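Local structure of 2-hydroxyisobutanoyl-CoA mutase large subunit (Aquincola tertiaricarbonis, 4R3U) at residues V153-T157 with L158-E162; R504-S507 with R508-V512. The protein catalyses, together with its small cobalamin-binding partner subunit, the B12-dependent interconversion of 2-hydroxyisobutyryl-CoA and (S)-3-hydroxybutyryl-CoA. All blocks are in the same frame, centred on the assembly; numbering follows the deposited sequence.

Interaction 1 of 2, residues V153-T157 with L158-E162; sequences VAIDT and LADME
Asp160, in the first turn of helix 158-164, folds its carboxylate back onto the two backbone N-H groups leading into the helix. Asp160 OD2 accepts from Asp156 N at 2.6 Å in a nearly straight bond (165°), Asp156 N lying almost in line with the C-O bond. It accepts again from Thr157 N at 3.3 Å, this donor standing well above the carboxylate plane. The grip depends on CG lying beside Asp160's own backbone N (chi1 -60°), which turns the acid toward the start of the helix. Thr157 OG1, at the N-cap, accepts weakly from Asp160 N at 3.4 Å, and the pair make a capping box, their side chains roughly perpendicular. Thr157 O takes weak bonds from Asp160 N and from Met161 N, the latter 3.5 Å long. Replacing Asp160 with an alanine would probably leave the Asp156 and Thr157 amides without this acceptor and Arg508 without one of its acids. The apolar part is smaller: Ile155 CD1 lies 3.9 Å from Asp160 CB as the two side chains run by one another in opposite senses, and Ile155 CG2 reaches Met161 CE. The carboxylates of Asp156 and Asp160 are neighbours, their OD2 atoms 4.5 Å apart. Gln505 NE2 bonds to both OD2 atoms and Arg508 makes a salt bridge to Asp160, which probably eases the like charges; Ser139 also bonds to Asp156. This buried cap joins several elements: Val153 pairs by backbone with Asp128 of strand 125-128, Ile155 and Met161 pack on Met189 of helix 183-196, and Ala159 rests against helix 501-515.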
# COMPACT_ATOMS: atom_id res chain seq x y z
N VAL A 153 -5.96 -26.59 -11.57
CA VAL A 153 -6.23 -27.98 -11.23
C VAL A 153 -6.94 -28.71 -12.39
O VAL A 153 -7.67 -28.09 -13.16
CB VAL A 153 -6.98 -28.13 -9.87
CG1 VAL A 153 -8.44 -27.72 -9.97
CG2 VAL A 153 -6.87 -29.54 -9.31
N ALA A 154 -6.72 -30.04 -12.50
CA ALA A 154 -7.38 -30.88 -13.48
C ALA A 154 -8.61 -31.51 -12.83
O ALA A 154 -8.49 -32.13 -11.76
CB ALA A 154 -6.43 -31.97 -13.95
N ILE A 155 -9.80 -31.31 -13.44
CA ILE A 155 -11.02 -31.95 -13.00
C ILE A 155 -11.65 -32.65 -14.22
O ILE A 155 -12.01 -31.99 -15.20
CB ILE A 155 -12.03 -31.08 -12.18
CG1 ILE A 155 -11.35 -30.30 -11.01
CG2 ILE A 155 -13.24 -31.95 -11.66
CD1 ILE A 155 -10.96 -31.11 -9.75
N ASP A 156 -11.73 -34.00 -14.18
CA ASP A 156 -12.32 -34.78 -15.28
C ASP A 156 -13.54 -35.48 -14.78
O ASP A 156 -14.50 -35.62 -15.53
CB ASP A 156 -11.34 -35.83 -15.87
CG ASP A 156 -10.09 -35.27 -16.51
OD1 ASP A 156 -10.10 -34.10 -16.91
OD2 ASP A 156 -9.10 -36.00 -16.61
N THR A 157 -13.51 -35.90 -13.51
CA THR A 157 -14.51 -36.73 -12.80
C THR A 157 -14.86 -36.16 -11.39
O THR A 157 -14.14 -35.32 -10.84
CB THR A 157 -13.94 -38.16 -12.64
OG1 THR A 157 -12.79 -38.12 -11.79
CG2 THR A 157 -13.56 -38.79 -13.96
N LEU A 158 -15.98 -36.63 -10.83
CA LEU A 158 -16.44 -36.28 -9.48
C LEU A 158 -15.39 -36.78 -8.46
O LEU A 158 -15.15 -36.11 -7.45
CB LEU A 158 -17.81 -36.90 -9.24
CG LEU A 158 -18.37 -36.98 -7.82
CD1 LEU A 158 -18.55 -35.60 -7.19
CD2 LEU A 158 -19.70 -37.72 -7.83
N ALA A 159 -14.74 -37.93 -8.78
CA ALA A 159 -13.66 -38.53 -8.00
C ALA A 159 -12.53 -37.51 -7.74
O ALA A 159 -12.02 -37.46 -6.63
CB ALA A 159 -13.11 -39.73 -8.74
N ASP A 160 -12.18 -36.68 -8.76
CA ASP A 160 -11.14 -35.65 -8.66
C ASP A 160 -11.60 -34.53 -7.73
O ASP A 160 -10.76 -33.91 -7.04
CB ASP A 160 -10.85 -35.00 -10.03
CG ASP A 160 -10.37 -35.87 -11.16
OD1 ASP A 160 -9.75 -36.92 -10.89
OD2 ASP A 160 -10.51 -35.44 -12.33
N MET A 161 -12.91 -34.20 -7.79
CA MET A 161 -13.46 -33.16 -6.91
C MET A 161 -13.43 -33.61 -5.42
O MET A 161 -13.24 -32.77 -4.54
CB MET A 161 -14.88 -32.73 -7.34
CG MET A 161 -15.35 -31.47 -6.62
SD MET A 161 -16.88 -30.77 -7.28
CE MET A 161 -16.24 -30.09 -8.89
N GLU A 162 -13.59 -34.92 -5.16
CA GLU A 162 -13.54 -35.49 -3.83
C GLU A 162 -12.14 -35.28 -3.30
O GLU A 162 -11.99 -34.86 -2.15
CB GLU A 162 -13.91 -36.98 -3.86
CG GLU A 162 -15.36 -37.21 -4.24
CD GLU A 162 -15.78 -38.62 -4.62
OE1 GLU A 162 -14.90 -39.47 -4.89
OE2 GLU A 162 -17.01 -38.85 -4.69

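Interaction 2 of 2, residues R504-S507 with R508-V512; sequences RQIS and RTRRV
Arg504 and Arg508 meet through their backbones one turn apart, while their guanidinium groups stay separate, NH1 of Arg504 lying 6.4 Å from NH1 of Arg508. Arg504 turns instead to Asp498 and Asp109. Gln505 comes next: its O accepts from Thr509 N, and water links its side chain to Arg508. The water donates to Gln505 OE1 at 2.5 Å and accepts from Arg508 NH1 at 3.2 Å, sitting at the guanidinium edge, in its plane. Gln505 OE1 and Arg508 NH1 are themselves 4.1 Å apart, and the amide and guanidinium planes stand 72° apart. With CG of Gln505 trans to the main-chain nitrogen (chi1 -179°), the bend at chi2 (64°) carries the amide alongside the next turn. There Gln505 NE2 lies 3.7 Å from Thr509 OG1; the amide itself bonds to Asp160 and the hydroxyl to Asp156. Ile506 lays its CG2 methyl against Arg510 NE at 3.4 Å and the CG and CD methylenes before it, while Ile506 O takes Arg510 N at 2.7 Å. Ser507 O accepts from Arg511 N at 3.2 Å, and Ser507 OG bonds back to Glu503 O. The helix is thus two-faced in chemistry. Arg504, Gln505, Arg508 and Thr509 offer donors to acids of the protein, including Glu108 for Arg508, whereas Ser507, Arg510 and Arg511 are exposed, Arg511 pairing with Glu515 of the same helix.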
# COMPACT_ATOMS: atom_id res chain seq x y z
N ARG A 504 -0.63 -39.40 -13.33
CA ARG A 504 -1.44 -39.52 -12.12
C ARG A 504 -2.94 -39.27 -12.38
O ARG A 504 -3.80 -40.03 -11.92
CB ARG A 504 -0.91 -38.59 -11.03
CG ARG A 504 0.35 -39.11 -10.33
CD ARG A 504 0.66 -38.35 -9.02
NE ARG A 504 1.12 -36.98 -9.24
CZ ARG A 504 0.40 -35.87 -9.06
NH1 ARG A 504 -0.83 -35.95 -8.57
NH2 ARG A 504 0.92 -34.68 -9.33
N GLN A 505 -3.24 -38.21 -13.13
CA GLN A 505 -4.58 -37.77 -13.50
C GLN A 505 -5.28 -38.75 -14.45
O GLN A 505 -6.42 -39.12 -14.15
CB GLN A 505 -4.53 -36.33 -14.05
CG GLN A 505 -5.87 -35.74 -14.45
CD GLN A 505 -6.86 -35.54 -13.34
OE1 GLN A 505 -6.51 -35.28 -12.17
NE2 GLN A 505 -8.12 -35.58 -13.71
N ILE A 506 -4.61 -39.20 -15.54
CA ILE A 506 -5.18 -40.16 -16.50
C ILE A 506 -5.53 -41.48 -15.80
O ILE A 506 -6.62 -42.03 -16.03
CB ILE A 506 -4.28 -40.41 -17.75
CG1 ILE A 506 -3.50 -39.16 -18.26
CG2 ILE A 506 -5.00 -41.15 -18.88
CD1 ILE A 506 -4.20 -38.06 -18.84
N SER A 507 -4.63 -41.95 -14.91
CA SER A 507 -4.79 -43.17 -14.12
C SER A 507 -6.16 -43.22 -13.46
O SER A 507 -6.85 -44.24 -13.58
CB SER A 507 -3.71 -43.25 -13.04
OG SER A 507 -2.43 -43.42 -13.63
N ARG A 508 -6.57 -42.10 -12.79
CA ARG A 508 -7.86 -41.96 -12.12
C ARG A 508 -9.02 -41.88 -13.09
O ARG A 508 -10.03 -42.55 -12.86
CB ARG A 508 -7.86 -40.75 -11.18
CG ARG A 508 -9.17 -40.54 -10.42
CD ARG A 508 -8.95 -39.98 -9.05
NE ARG A 508 -8.38 -38.64 -9.14
CZ ARG A 508 -7.63 -38.08 -8.20
NH1 ARG A 508 -7.12 -36.87 -8.39
NH2 ARG A 508 -7.36 -38.73 -7.08
N THR A 509 -8.89 -41.08 -14.17
CA THR A 509 -9.92 -40.91 -15.20
C THR A 509 -10.23 -42.26 -15.85
O THR A 509 -11.41 -42.61 -15.98
CB THR A 509 -9.57 -39.76 -16.18
OG1 THR A 509 -9.54 -38.55 -15.43
CG2 THR A 509 -10.61 -39.58 -17.28
N ARG A 510 -9.16 -43.05 -16.20
CA ARG A 510 -9.25 -44.38 -16.83
C ARG A 510 -9.98 -45.38 -15.91
O ARG A 510 -10.77 -46.20 -16.41
CB ARG A 510 -7.85 -44.94 -17.18
CG ARG A 510 -7.19 -44.31 -18.40
CD ARG A 510 -5.94 -45.07 -18.82
NE ARG A 510 -5.18 -44.36 -19.86
CZ ARG A 510 -3.94 -44.66 -20.23
NH1 ARG A 510 -3.27 -45.64 -19.64
NH2 ARG A 510 -3.34 -43.96 -21.19
N ARG A 511 -9.69 -45.30 -14.59
CA ARG A 511 -10.24 -46.13 -13.53
C ARG A 511 -11.73 -45.85 -13.38
O ARG A 511 -12.53 -46.80 -13.37
CB ARG A 511 -9.49 -45.84 -12.21
CG ARG A 511 -9.75 -46.85 -11.09
CD ARG A 511 -9.52 -46.27 -9.70
NE ARG A 511 -10.13 -44.95 -9.47
CZ ARG A 511 -11.05 -44.70 -8.54
NH1 ARG A 511 -11.48 -45.66 -7.74
NH2 ARG A 511 -11.54 -43.47 -8.41
N VAL A 512 -12.12 -44.57 -13.31
CA VAL A 512 -13.52 -44.11 -13.18
C VAL A 512 -14.36 -44.68 -14.33
O VAL A 512 -15.43 -45.25 -14.08
CB VAL A 512 -13.62 -42.56 -13.03
CG1 VAL A 512 -15.07 -42.06 -13.17
CG2 VAL A 512 -13.00 -42.08 -11.72
O HOH W 1 -7.55 -34.27 -10.13

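How the interactions relate
Interaction 2 supplies donors to the acids of interaction 1 across the junction of helix 501-515 with the cap of helix 158-164; the centres of the two interactions are about 10 Å apart. Asp160 is held by both oxygens: OD1 forms a salt bridge with Arg508 NE at 2.8 Å, and OD2 probably hydrogen-bonds Gln505 NE2, also at 2.8 Å. Asp156 OD2 accepts from Thr509 OG1 and Gln505 NE2. Packing flanks this polar seam: Ala154 CB lies 3.6 Å from the amide carbon Gln505 CD, and apolar Thr157 CG2 3.7 Å from Val512 CG1. Interaction 1 is nearer the active site, the Ala154 side chain about 11 Å from both cobalamin and 5'-deoxyadenosine, that of Ile155 about 10 Å from the side chain of substrate-binding Asp128.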